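Local coordinates for TouB protein (Pseudomonas stutzeri, PDB 2INC), which probably serves as a small ubiquitin-like (beta-grasp) subunit of toluene o-xylene monooxygenase, an enzyme that hydroxylates aromatic hydrocarbons, at residues 1-6 and 72-77; 9-14 and 39-44; 20-25 and 63-68; 50-55 and 76-81. All blocks are in the same frame, centred on the assembly; numbering follows the deposited sequence.

Contact 1: residues 1-6 and 72-77; sequences TFPIMS and RPTETL
Met-5 O is approached by two neighbouring groups of the last strand: Leu-77 N donates to it over 2.8 Å in a nearly straight bond, and Thr-76 CA brings a C-H to the same Met-5 O at 3.3 Å. One step back the direction of donation reverses, with Met-5 N giving its hydrogen to Glu-75 O (3.0 Å). This is parallel pairing of strand 2-8 with strand 76-82, the union of first and last strands at the middle of a beta-grasp sheet. A type II turn, Arg-72 to Glu-75, leads into the pairing and already takes part: its Thr-74 N bonds to Pro-3 O at 2.8 Å from above the carbonyl plane.

Side chains continue the fit on both faces. A chi1 of -56° puts Met-5 CG beside its backbone N and 3.2 Å from Thr-74 O, and the bend at chi2 then takes SD and CE along Thr-74. On the other face Ile-4 and Leu-77 meet at about a right angle, Ile-4 CG2 to Leu-77 CD1 being 4.0 Å. Phe-2, its CG anti to the backbone N (chi1 -172°), swings its ring toward the turn until CZ is 3.5 Å from Pro-73 N. Within the turn Glu-75 OE1 takes both Arg-72 N and Arg-72 NE, while OE2 takes NH2, a side-on grip; Arg-72 also pairs with Glu-55 and with an acidic side chain of another protein's chain.

With a carboxylate holding both the backbone and the guanidinium of Arg-72, the turn is braced by charge, whereas the strands beyond it join through backbone bonds and apolar side chains.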
# COMPACT_ATOMS: atom_id res chain seq x y z
N THR C 1 -32.11 -22.08 -51.65
CA THR C 1 -31.55 -21.57 -50.33
C THR C 1 -30.97 -20.17 -50.47
O THR C 1 -30.06 -19.96 -51.27
CB THR C 1 -30.53 -22.55 -49.65
OG1 THR C 1 -31.15 -23.14 -48.50
CG2 THR C 1 -29.25 -21.85 -49.17
N PHE C 2 -31.50 -19.22 -49.71
CA PHE C 2 -31.24 -17.81 -49.97
C PHE C 2 -31.35 -17.03 -48.67
O PHE C 2 -32.36 -17.10 -47.98
CB PHE C 2 -32.24 -17.28 -50.99
CG PHE C 2 -31.95 -15.88 -51.49
CD1 PHE C 2 -31.01 -15.65 -52.49
CD2 PHE C 2 -32.64 -14.79 -50.97
CE1 PHE C 2 -30.77 -14.37 -52.95
CE2 PHE C 2 -32.40 -13.51 -51.45
CZ PHE C 2 -31.46 -13.30 -52.44
N PRO C 3 -30.26 -16.31 -48.31
CA PRO C 3 -30.29 -15.60 -47.03
C PRO C 3 -31.01 -14.28 -47.14
O PRO C 3 -30.79 -13.50 -48.08
CB PRO C 3 -28.80 -15.36 -46.74
CG PRO C 3 -28.18 -15.21 -48.14
CD PRO C 3 -28.98 -16.17 -49.02
N ILE C 4 -31.90 -14.05 -46.21
CA ILE C 4 -32.42 -12.72 -46.04
C ILE C 4 -32.28 -12.30 -44.58
O ILE C 4 -32.05 -13.14 -43.68
CB ILE C 4 -33.91 -12.57 -46.53
CG1 ILE C 4 -34.84 -13.54 -45.80
CG2 ILE C 4 -34.02 -12.74 -48.08
CD1 ILE C 4 -35.58 -12.96 -44.65
N MET C 5 -32.44 -11.00 -44.35
CA MET C 5 -32.47 -10.37 -43.01
C MET C 5 -33.90 -9.92 -42.68
O MET C 5 -34.51 -9.09 -43.38
CB MET C 5 -31.50 -9.15 -42.92
CG MET C 5 -30.01 -9.46 -43.28
SD MET C 5 -29.33 -10.83 -42.33
CE MET C 5 -27.59 -10.72 -42.76
N SER C 6 -34.41 -10.45 -41.59
CA SER C 6 -35.80 -10.26 -41.20
C SER C 6 -35.88 -9.19 -40.16
O SER C 6 -35.31 -9.36 -39.09
CB SER C 6 -36.27 -11.59 -40.58
OG SER C 6 -37.51 -11.41 -39.91
N ARG C 72 -31.41 -8.86 -53.44
CA ARG C 72 -29.97 -9.11 -53.26
C ARG C 72 -29.79 -10.07 -52.10
O ARG C 72 -30.49 -9.96 -51.10
CB ARG C 72 -29.24 -7.80 -52.97
CG ARG C 72 -29.36 -6.83 -54.14
CD ARG C 72 -29.00 -5.41 -53.76
NE ARG C 72 -29.84 -4.89 -52.70
CZ ARG C 72 -29.91 -3.60 -52.37
NH1 ARG C 72 -29.20 -2.68 -53.03
NH2 ARG C 72 -30.69 -3.22 -51.37
N PRO C 73 -28.82 -10.99 -52.21
CA PRO C 73 -28.55 -11.85 -51.05
C PRO C 73 -28.42 -10.99 -49.79
O PRO C 73 -27.73 -9.93 -49.79
CB PRO C 73 -27.22 -12.52 -51.41
CG PRO C 73 -27.20 -12.52 -52.93
CD PRO C 73 -27.92 -11.26 -53.34
N THR C 74 -29.14 -11.38 -48.75
CA THR C 74 -28.95 -10.77 -47.47
C THR C 74 -29.79 -9.47 -47.40
O THR C 74 -29.75 -8.76 -46.40
CB THR C 74 -27.37 -10.61 -47.34
OG1 THR C 74 -26.83 -11.63 -46.49
CG2 THR C 74 -26.94 -9.27 -47.02
N GLU C 75 -30.58 -9.19 -48.44
CA GLU C 75 -31.55 -8.08 -48.45
C GLU C 75 -32.36 -8.07 -47.16
O GLU C 75 -32.75 -9.14 -46.62
CB GLU C 75 -32.54 -8.30 -49.61
CG GLU C 75 -33.45 -7.15 -49.85
CD GLU C 75 -32.86 -6.17 -50.84
OE1 GLU C 75 -32.27 -6.63 -51.87
OE2 GLU C 75 -33.00 -4.96 -50.59
N THR C 76 -32.62 -6.86 -46.63
CA THR C 76 -33.47 -6.76 -45.45
C THR C 76 -34.92 -6.59 -45.87
O THR C 76 -35.27 -5.72 -46.69
CB THR C 76 -33.02 -5.59 -44.51
OG1 THR C 76 -31.65 -5.86 -44.12
CG2 THR C 76 -33.88 -5.48 -43.25
N LEU C 77 -35.76 -7.38 -45.21
CA LEU C 77 -37.21 -7.40 -45.45
C LEU C 77 -37.97 -7.11 -44.16
O LEU C 77 -37.72 -7.77 -43.13
CB LEU C 77 -37.61 -8.79 -45.96
CG LEU C 77 -36.96 -9.27 -47.25
CD1 LEU C 77 -37.38 -10.71 -47.55
CD2 LEU C 77 -37.23 -8.32 -48.41

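Contact 2: residues 9-14 and 39-44; sequences ERDFVI and RRVHPQ
Charge pairing comes first: Arg-40 NH1 meets Asp-11 OD2 at 3.0 Å in a salt bridge, and the same NH1 makes a weak but straight bond to Asp-11 OD1 at 3.3 Å. The carboxylate sits at the edge of the guanidinium, the two planes 33° apart. Its oxygens have further partners, Phe-12 N for OD1 (2.8 Å) and Ser-36 for OD2.

Van der Waals packing lies beside this pair. Arg-40 CD lies 3.7 Å from Phe-12 CE2, at the ring edge; beyond CD a turn at chi3 (-121°) swings the guanidinium nearly perpendicular to the ring, with NH1 reaching the carboxylate. Val-41 packs both methyls on the other loop, CG2 against Asp-11 N at 3.6 Å and CG1 toward Arg-10 CB. Farther along, Gln-44 NE2 packs on Arg-10 CD, whose guanidinium binds a polar side chain of another protein's chain.

Water supplies the third kind of link, donating to Arg-10 O at 2.7 Å and weakly to Arg-40 O.

Two loops without regular structure, 9-14 between the first two strands and 39-44 after the helix, are thus joined mainly through side chains. Because an aromatic side chain of another protein's chain forms a cation-pi contact with Arg-40, the buried Asp-11 probably orients and partly neutralises a cation used at the subunit interface.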
# COMPACT_ATOMS: atom_id res chain seq x y z
N GLU C 9 -42.06 -6.99 -37.41
CA GLU C 9 -42.75 -5.86 -36.79
C GLU C 9 -42.85 -6.09 -35.30
O GLU C 9 -43.12 -7.22 -34.85
CB GLU C 9 -44.14 -5.64 -37.38
CG GLU C 9 -44.89 -4.50 -36.72
CD GLU C 9 -46.19 -4.14 -37.47
OE1 GLU C 9 -46.56 -4.84 -38.44
OE2 GLU C 9 -46.84 -3.16 -37.06
N ARG C 10 -42.55 -5.02 -34.56
CA ARG C 10 -42.58 -5.03 -33.08
C ARG C 10 -41.44 -5.78 -32.36
O ARG C 10 -41.36 -5.72 -31.13
CB ARG C 10 -43.93 -5.54 -32.57
CG ARG C 10 -45.09 -4.72 -33.09
CD ARG C 10 -46.37 -5.36 -32.64
NE ARG C 10 -46.50 -5.13 -31.21
CZ ARG C 10 -47.05 -4.03 -30.69
NH1 ARG C 10 -47.57 -3.09 -31.50
NH2 ARG C 10 -47.08 -3.89 -29.37
N ASP C 11 -40.63 -6.54 -33.11
CA ASP C 11 -39.37 -7.06 -32.57
C ASP C 11 -38.33 -5.90 -32.41
O ASP C 11 -38.57 -4.76 -32.86
CB ASP C 11 -38.80 -8.16 -33.48
CG ASP C 11 -38.00 -9.21 -32.69
OD1 ASP C 11 -37.52 -8.94 -31.56
OD2 ASP C 11 -37.83 -10.34 -33.21
N PHE C 12 -37.18 -6.20 -31.82
CA PHE C 12 -36.16 -5.16 -31.53
C PHE C 12 -34.91 -5.35 -32.35
O PHE C 12 -34.02 -4.50 -32.29
CB PHE C 12 -35.75 -5.19 -30.05
CG PHE C 12 -34.70 -6.23 -29.74
CD1 PHE C 12 -33.36 -5.85 -29.47
CD2 PHE C 12 -35.01 -7.58 -29.76
CE1 PHE C 12 -32.37 -6.79 -29.19
CE2 PHE C 12 -34.01 -8.54 -29.45
CZ PHE C 12 -32.68 -8.13 -29.18
N VAL C 13 -34.83 -6.46 -33.10
CA VAL C 13 -33.59 -6.86 -33.74
C VAL C 13 -33.84 -7.42 -35.13
O VAL C 13 -34.82 -8.12 -35.35
CB VAL C 13 -32.84 -7.88 -32.86
CG1 VAL C 13 -33.52 -9.26 -32.85
CG2 VAL C 13 -31.37 -7.94 -33.24
N ILE C 14 -32.94 -7.12 -36.06
CA ILE C 14 -32.94 -7.74 -37.40
C ILE C 14 -32.17 -9.06 -37.30
O ILE C 14 -31.18 -9.18 -36.53
CB ILE C 14 -32.37 -6.78 -38.46
CG1 ILE C 14 -33.05 -5.38 -38.33
CG2 ILE C 14 -32.52 -7.36 -39.83
CD1 ILE C 14 -32.74 -4.36 -39.46
N ARG C 39 -41.55 -15.32 -29.17
CA ARG C 39 -40.20 -15.18 -28.63
C ARG C 39 -39.98 -14.03 -27.63
O ARG C 39 -39.57 -14.35 -26.54
CB ARG C 39 -39.11 -15.41 -29.70
CG ARG C 39 -38.90 -16.93 -30.02
CD ARG C 39 -37.77 -17.16 -31.05
NE ARG C 39 -37.73 -18.54 -31.52
CZ ARG C 39 -36.99 -19.50 -30.97
NH1 ARG C 39 -36.24 -19.24 -29.92
NH2 ARG C 39 -37.03 -20.74 -31.45
N ARG C 40 -40.13 -13.01 -28.46
CA ARG C 40 -40.39 -11.71 -28.37
C ARG C 40 -41.53 -10.91 -28.98
O ARG C 40 -41.53 -9.80 -28.72
CB ARG C 40 -39.18 -11.04 -28.76
CG ARG C 40 -38.08 -11.44 -28.13
CD ARG C 40 -36.78 -10.90 -28.76
NE ARG C 40 -36.01 -12.02 -29.12
CZ ARG C 40 -35.70 -12.43 -30.28
NH1 ARG C 40 -35.88 -11.78 -31.38
NH2 ARG C 40 -35.04 -13.41 -30.23
N VAL C 41 -42.47 -11.38 -29.77
CA VAL C 41 -43.60 -10.60 -30.24
C VAL C 41 -44.82 -11.50 -29.99
O VAL C 41 -44.73 -12.74 -30.17
CB VAL C 41 -43.45 -10.29 -31.75
CG1 VAL C 41 -44.60 -9.42 -32.21
CG2 VAL C 41 -42.11 -9.60 -32.03
N HIS C 42 -45.93 -10.91 -29.54
CA HIS C 42 -47.19 -11.67 -29.32
C HIS C 42 -47.83 -11.88 -30.68
O HIS C 42 -47.76 -11.00 -31.52
CB HIS C 42 -48.20 -10.89 -28.48
CG HIS C 42 -47.74 -10.53 -27.10
ND1 HIS C 42 -47.17 -9.30 -26.80
CD2 HIS C 42 -47.77 -11.22 -25.93
CE1 HIS C 42 -46.88 -9.25 -25.51
NE2 HIS C 42 -47.23 -10.41 -24.96
N PRO C 43 -48.48 -13.05 -30.89
CA PRO C 43 -49.31 -13.29 -32.09
C PRO C 43 -50.38 -12.21 -32.32
O PRO C 43 -50.81 -11.52 -31.36
CB PRO C 43 -50.02 -14.60 -31.77
CG PRO C 43 -49.14 -15.30 -30.76
CD PRO C 43 -48.48 -14.21 -29.96
N GLN C 44 -50.78 -12.04 -33.57
CA GLN C 44 -51.92 -11.19 -33.90
C GLN C 44 -52.78 -11.95 -34.91
O GLN C 44 -52.66 -11.69 -36.12
CB GLN C 44 -51.46 -9.87 -34.50
CG GLN C 44 -50.75 -8.95 -33.54
CD GLN C 44 -50.58 -7.55 -34.09
OE1 GLN C 44 -51.43 -7.05 -34.83
NE2 GLN C 44 -49.46 -6.90 -33.74
O HOH W 1 -42.88 -6.83 -29.19

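Contact 3: residues 20-25 and 63-68; sequences DTEDTM and GMIVSD
Thr-24 and Ile-65 form a single backbone bridge between two loops of the beta-grasp fold, one leading into helix 25-33, the other running toward the last strand. The first loop opens with a type I turn, Asp-20 to Asp-23, in which Asp-20 OD2 accepts from Glu-22 N as an Asx turn; Asp-23 OD2 takes Asp-20 N and is also paired with Lys-31.

Backbone bonds set the spacing: Ser-67 N to Thr-21 O (2.7 Å, in the carbonyl plane), Val-66 N to Asp-23 O (2.8 Å) and Met-25 N to Met-64 O (2.8 Å). Ile-65 places CG1 between its own N and carbonyl carbon; this chi1 of 82° directs CG1 toward Thr-21, and CD1 beyond it comes 3.4 Å from Thr-21 O and alongside the Glu-22 carboxylate. Val-66 faces the turn, its CG2 lying 3.4 Å from Asp-20 O; it also packs on Phe-2, through CG1, and on Val-28. Met-25 bends at chi2 (-59°) and less sharply at chi3, and its methyl CE rests 3.5 Å from Met-64 CG.

At the N-cap residue of the helix the packing is tight: Thr-24 CG2 comes within 3.3 Å of Gly-63 CA.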
# COMPACT_ATOMS: atom_id res chain seq x y z
N ASP C 20 -36.10 -20.16 -48.98
CA ASP C 20 -35.85 -20.85 -50.24
C ASP C 20 -36.27 -19.98 -51.42
O ASP C 20 -37.24 -19.25 -51.31
CB ASP C 20 -36.69 -22.12 -50.28
CG ASP C 20 -36.25 -23.05 -51.38
OD1 ASP C 20 -35.29 -23.83 -51.16
OD2 ASP C 20 -36.88 -22.97 -52.47
N THR C 21 -35.55 -20.06 -52.54
CA THR C 21 -35.91 -19.27 -53.74
C THR C 21 -37.33 -19.61 -54.28
O THR C 21 -37.98 -18.79 -54.94
CB THR C 21 -34.85 -19.45 -54.87
OG1 THR C 21 -34.59 -20.85 -55.09
CG2 THR C 21 -33.52 -18.80 -54.48
N GLU C 22 -37.83 -20.78 -53.90
CA GLU C 22 -39.19 -21.21 -54.24
C GLU C 22 -40.29 -20.78 -53.24
O GLU C 22 -41.49 -20.96 -53.51
CB GLU C 22 -39.19 -22.74 -54.43
CG GLU C 22 -38.20 -23.22 -55.51
CD GLU C 22 -38.34 -22.42 -56.81
OE1 GLU C 22 -37.31 -21.88 -57.32
OE2 GLU C 22 -39.49 -22.30 -57.30
N ASP C 23 -39.92 -20.24 -52.09
CA ASP C 23 -40.91 -19.79 -51.13
C ASP C 23 -41.73 -18.67 -51.70
O ASP C 23 -41.25 -17.82 -52.44
CB ASP C 23 -40.26 -19.33 -49.81
CG ASP C 23 -39.66 -20.48 -49.03
OD1 ASP C 23 -40.05 -21.64 -49.29
OD2 ASP C 23 -38.78 -20.24 -48.15
N THR C 24 -43.02 -18.72 -51.37
CA THR C 24 -43.91 -17.59 -51.50
C THR C 24 -43.63 -16.56 -50.38
O THR C 24 -43.11 -16.93 -49.33
CB THR C 24 -45.32 -18.14 -51.29
OG1 THR C 24 -45.64 -19.02 -52.39
CG2 THR C 24 -46.29 -17.06 -51.28
N MET C 25 -44.07 -15.31 -50.54
CA MET C 25 -43.97 -14.37 -49.42
C MET C 25 -44.61 -14.89 -48.13
O MET C 25 -44.04 -14.72 -47.04
CB MET C 25 -44.46 -12.98 -49.80
CG MET C 25 -43.60 -12.39 -50.94
SD MET C 25 -41.82 -12.25 -50.52
CE MET C 25 -41.05 -12.60 -52.11
N GLY C 63 -48.41 -14.20 -52.70
CA GLY C 63 -48.13 -15.41 -53.49
C GLY C 63 -46.86 -15.37 -54.32
O GLY C 63 -46.36 -16.41 -54.79
N MET C 64 -46.33 -14.16 -54.47
CA MET C 64 -45.07 -13.89 -55.15
C MET C 64 -43.95 -14.74 -54.57
O MET C 64 -43.86 -14.89 -53.33
CB MET C 64 -44.80 -12.40 -55.03
CG MET C 64 -43.39 -12.04 -54.67
SD MET C 64 -42.60 -11.02 -55.90
CE MET C 64 -43.42 -9.43 -55.81
N ILE C 65 -43.12 -15.34 -55.42
CA ILE C 65 -42.05 -16.21 -54.90
C ILE C 65 -40.68 -15.50 -54.88
O ILE C 65 -40.45 -14.55 -55.64
CB ILE C 65 -41.98 -17.65 -55.57
CG1 ILE C 65 -41.23 -17.63 -56.90
CG2 ILE C 65 -43.39 -18.26 -55.74
CD1 ILE C 65 -40.50 -18.93 -57.22
N VAL C 66 -39.81 -15.97 -53.99
CA VAL C 66 -38.53 -15.29 -53.70
C VAL C 66 -37.74 -15.10 -55.00
O VAL C 66 -37.26 -14.00 -55.27
CB VAL C 66 -37.66 -16.09 -52.69
CG1 VAL C 66 -36.19 -15.61 -52.74
CG2 VAL C 66 -38.23 -15.96 -51.29
N SER C 67 -37.67 -16.19 -55.78
CA SER C 67 -37.06 -16.25 -57.13
C SER C 67 -37.41 -15.08 -58.04
O SER C 67 -36.61 -14.69 -58.90
CB SER C 67 -37.53 -17.53 -57.82
OG SER C 67 -36.51 -18.12 -58.59
N ASP C 68 -38.61 -14.52 -57.83
CA ASP C 68 -39.15 -13.46 -58.68
C ASP C 68 -39.09 -12.09 -58.02
O ASP C 68 -39.56 -11.09 -58.59
CB ASP C 68 -40.62 -13.78 -59.03
CG ASP C 68 -40.77 -15.12 -59.76
OD1 ASP C 68 -39.90 -15.44 -60.60
OD2 ASP C 68 -41.75 -15.86 -59.50

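Contact 4: residues 50-55 and 76-81; sequences RVRRHE and TLDIIF
Strands 50-53 and 76-81 run antiparallel, their directions 148° apart, in the beta-grasp sheet, where 76-82 has strand 2-8 on its other edge. Arg-50 with Ile-80 and Arg-52 with Asp-78 are the hydrogen-bonded pairs; Val-51 with Ile-79 and Arg-53 with Leu-77 are the non-hydrogen-bonded ones. Arg-50 N reaches Ile-80 O at 2.7 Å, and Asp-78 N reaches Arg-52 O at 2.7 Å. Past the strand end, His-54 N still donates to Thr-76 O (2.9 Å).

On the face of Arg-50, Arg-52, Asp-78 and Ile-80, Arg-52 stretches from CG to NE across its partner strand. A chi1 of 53°, setting CG between N and the carbonyl carbon, takes the chain obliquely past Asp-78, whose CB lies at the guanidinium edge. NE makes a salt bridge to Asp-78 OD2 at 3.1 Å; the hydrogen bond is weak, with guanidinium and carboxylate planes 72° apart. Asp-78 OD1 is held by Asn-7 of the adjoining strand. Ile-80 crosses Arg-52 at about a right angle, CD1 lying over one guanidinium face, offset toward its rim. The reverse face carries Val-51, Leu-77 and Ile-79, with Arg-53 at its end; Val-51 and Ile-79 touch helix 25-33, and Val-51 CG1 packs 3.8 Å from Leu-77 CD1.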
# COMPACT_ATOMS: atom_id res chain seq x y z
N ARG C 50 -47.34 -9.68 -43.84
CA ARG C 50 -46.89 -9.32 -45.19
C ARG C 50 -45.36 -9.13 -45.26
O ARG C 50 -44.71 -8.94 -44.21
CB ARG C 50 -47.64 -8.06 -45.65
CG ARG C 50 -49.17 -8.33 -45.76
CD ARG C 50 -49.46 -9.48 -46.73
NE ARG C 50 -48.95 -9.22 -48.08
CZ ARG C 50 -49.42 -8.29 -48.91
NH1 ARG C 50 -50.43 -7.52 -48.55
NH2 ARG C 50 -48.87 -8.13 -50.11
N VAL C 51 -44.79 -9.18 -46.46
CA VAL C 51 -43.34 -8.94 -46.68
C VAL C 51 -43.10 -7.65 -47.49
O VAL C 51 -43.61 -7.54 -48.61
CB VAL C 51 -42.67 -10.15 -47.39
CG1 VAL C 51 -41.15 -9.96 -47.50
CG2 VAL C 51 -42.96 -11.44 -46.64
N ARG C 52 -42.36 -6.67 -46.96
CA ARG C 52 -41.89 -5.56 -47.80
C ARG C 52 -40.39 -5.35 -47.75
O ARG C 52 -39.74 -5.61 -46.72
CB ARG C 52 -42.61 -4.24 -47.53
CG ARG C 52 -42.61 -3.83 -46.14
CD ARG C 52 -42.86 -2.34 -45.93
NE ARG C 52 -42.65 -2.11 -44.51
CZ ARG C 52 -43.19 -1.13 -43.79
NH1 ARG C 52 -43.99 -0.23 -44.37
NH2 ARG C 52 -42.92 -1.04 -42.49
N ARG C 53 -39.85 -4.91 -48.88
CA ARG C 53 -38.43 -4.64 -49.00
C ARG C 53 -38.11 -3.45 -48.09
O ARG C 53 -38.72 -2.39 -48.23
CB ARG C 53 -38.11 -4.33 -50.46
CG ARG C 53 -36.64 -4.17 -50.76
CD ARG C 53 -36.43 -3.56 -52.14
NE ARG C 53 -36.44 -4.62 -53.12
CZ ARG C 53 -37.07 -4.61 -54.29
NH1 ARG C 53 -37.79 -3.55 -54.67
NH2 ARG C 53 -36.99 -5.68 -55.07
N HIS C 54 -37.17 -3.64 -47.15
CA HIS C 54 -36.91 -2.62 -46.13
C HIS C 54 -36.48 -1.31 -46.78
O HIS C 54 -36.97 -0.25 -46.41
CB HIS C 54 -35.83 -3.05 -45.12
CG HIS C 54 -35.66 -2.09 -43.98
ND1 HIS C 54 -34.56 -1.26 -43.86
CD2 HIS C 54 -36.45 -1.83 -42.91
CE1 HIS C 54 -34.70 -0.51 -42.78
NE2 HIS C 54 -35.83 -0.83 -42.18
N GLU C 55 -35.60 -1.42 -47.78
CA GLU C 55 -34.92 -0.26 -48.39
C GLU C 55 -35.85 0.76 -49.03
O GLU C 55 -35.61 1.96 -48.93
CB GLU C 55 -33.86 -0.71 -49.40
CG GLU C 55 -32.97 0.45 -49.90
CD GLU C 55 -31.78 -0.01 -50.76
OE1 GLU C 55 -31.87 -1.09 -51.40
OE2 GLU C 55 -30.75 0.72 -50.79
N THR C 76 -32.62 -6.86 -46.63
CA THR C 76 -33.47 -6.76 -45.45
C THR C 76 -34.92 -6.59 -45.87
O THR C 76 -35.27 -5.72 -46.69
CB THR C 76 -33.02 -5.59 -44.51
OG1 THR C 76 -31.65 -5.86 -44.12
CG2 THR C 76 -33.88 -5.48 -43.25
N LEU C 77 -35.76 -7.38 -45.21
CA LEU C 77 -37.21 -7.40 -45.45
C LEU C 77 -37.97 -7.11 -44.16
O LEU C 77 -37.72 -7.77 -43.13
CB LEU C 77 -37.61 -8.79 -45.96
CG LEU C 77 -36.96 -9.27 -47.25
CD1 LEU C 77 -37.38 -10.71 -47.55
CD2 LEU C 77 -37.23 -8.32 -48.41
N ASP C 78 -38.89 -6.15 -44.20
CA ASP C 78 -39.83 -5.93 -43.10
C ASP C 78 -40.94 -6.99 -43.13
O ASP C 78 -41.41 -7.33 -44.22
CB ASP C 78 -40.46 -4.55 -43.21
CG ASP C 78 -39.45 -3.45 -43.15
OD1 ASP C 78 -38.40 -3.67 -42.45
OD2 ASP C 78 -39.69 -2.39 -43.79
N ILE C 79 -41.29 -7.54 -41.99
CA ILE C 79 -42.39 -8.50 -41.93
C ILE C 79 -43.39 -7.81 -41.04
O ILE C 79 -43.16 -7.60 -39.83
CB ILE C 79 -41.99 -9.90 -41.40
CG1 ILE C 79 -40.80 -10.46 -42.17
CG2 ILE C 79 -43.13 -10.91 -41.63
CD1 ILE C 79 -39.52 -9.90 -41.69
N ILE C 80 -44.49 -7.39 -41.68
CA ILE C 80 -45.48 -6.53 -41.03
C ILE C 80 -46.88 -7.20 -40.90
O ILE C 80 -47.25 -8.04 -41.72
CB ILE C 80 -45.56 -5.16 -41.76
CG1 ILE C 80 -45.97 -5.36 -43.21
CG2 ILE C 80 -44.18 -4.46 -41.72
CD1 ILE C 80 -46.10 -4.08 -44.04
N PHE C 81 -47.60 -6.83 -39.84
CA PHE C 81 -49.00 -7.24 -39.62
C PHE C 81 -49.94 -6.39 -40.45
O PHE C 81 -50.00 -5.15 -40.29
CB PHE C 81 -49.38 -7.11 -38.15
CG PHE C 81 -48.58 -7.97 -37.24
CD1 PHE C 81 -48.91 -9.29 -37.04
CD2 PHE C 81 -47.44 -7.46 -36.63
CE1 PHE C 81 -48.16 -10.10 -36.22
CE2 PHE C 81 -46.69 -8.25 -35.80
CZ PHE C 81 -47.03 -9.59 -35.60
O HOH W 2 -34.08 -4.02 -48.13

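In the fold
Strand 76-82 connects three of the contacts: contact 1 uses its start and one edge, contact 4 its other edge, and they share Thr-76 and Leu-77, their centres about 11 Å apart. A salt bridge from Arg-72 to Glu-55 also joins them. Contact 2 reaches the strand's far end through Glu-9, which bonds to Ile-79 and Phe-81; contact 3 meets contact 1 where Phe-2 packs on Thr-21 and Val-66, and contact 4 where Met-25 meets Val-51. Contacts 2 and 3 lie on opposite sides of the chain's centre, nearest atoms about 13 Å apart. Another protein's chain lies against contacts 1, 2 and 4, whereas none touches the segments of contact 3.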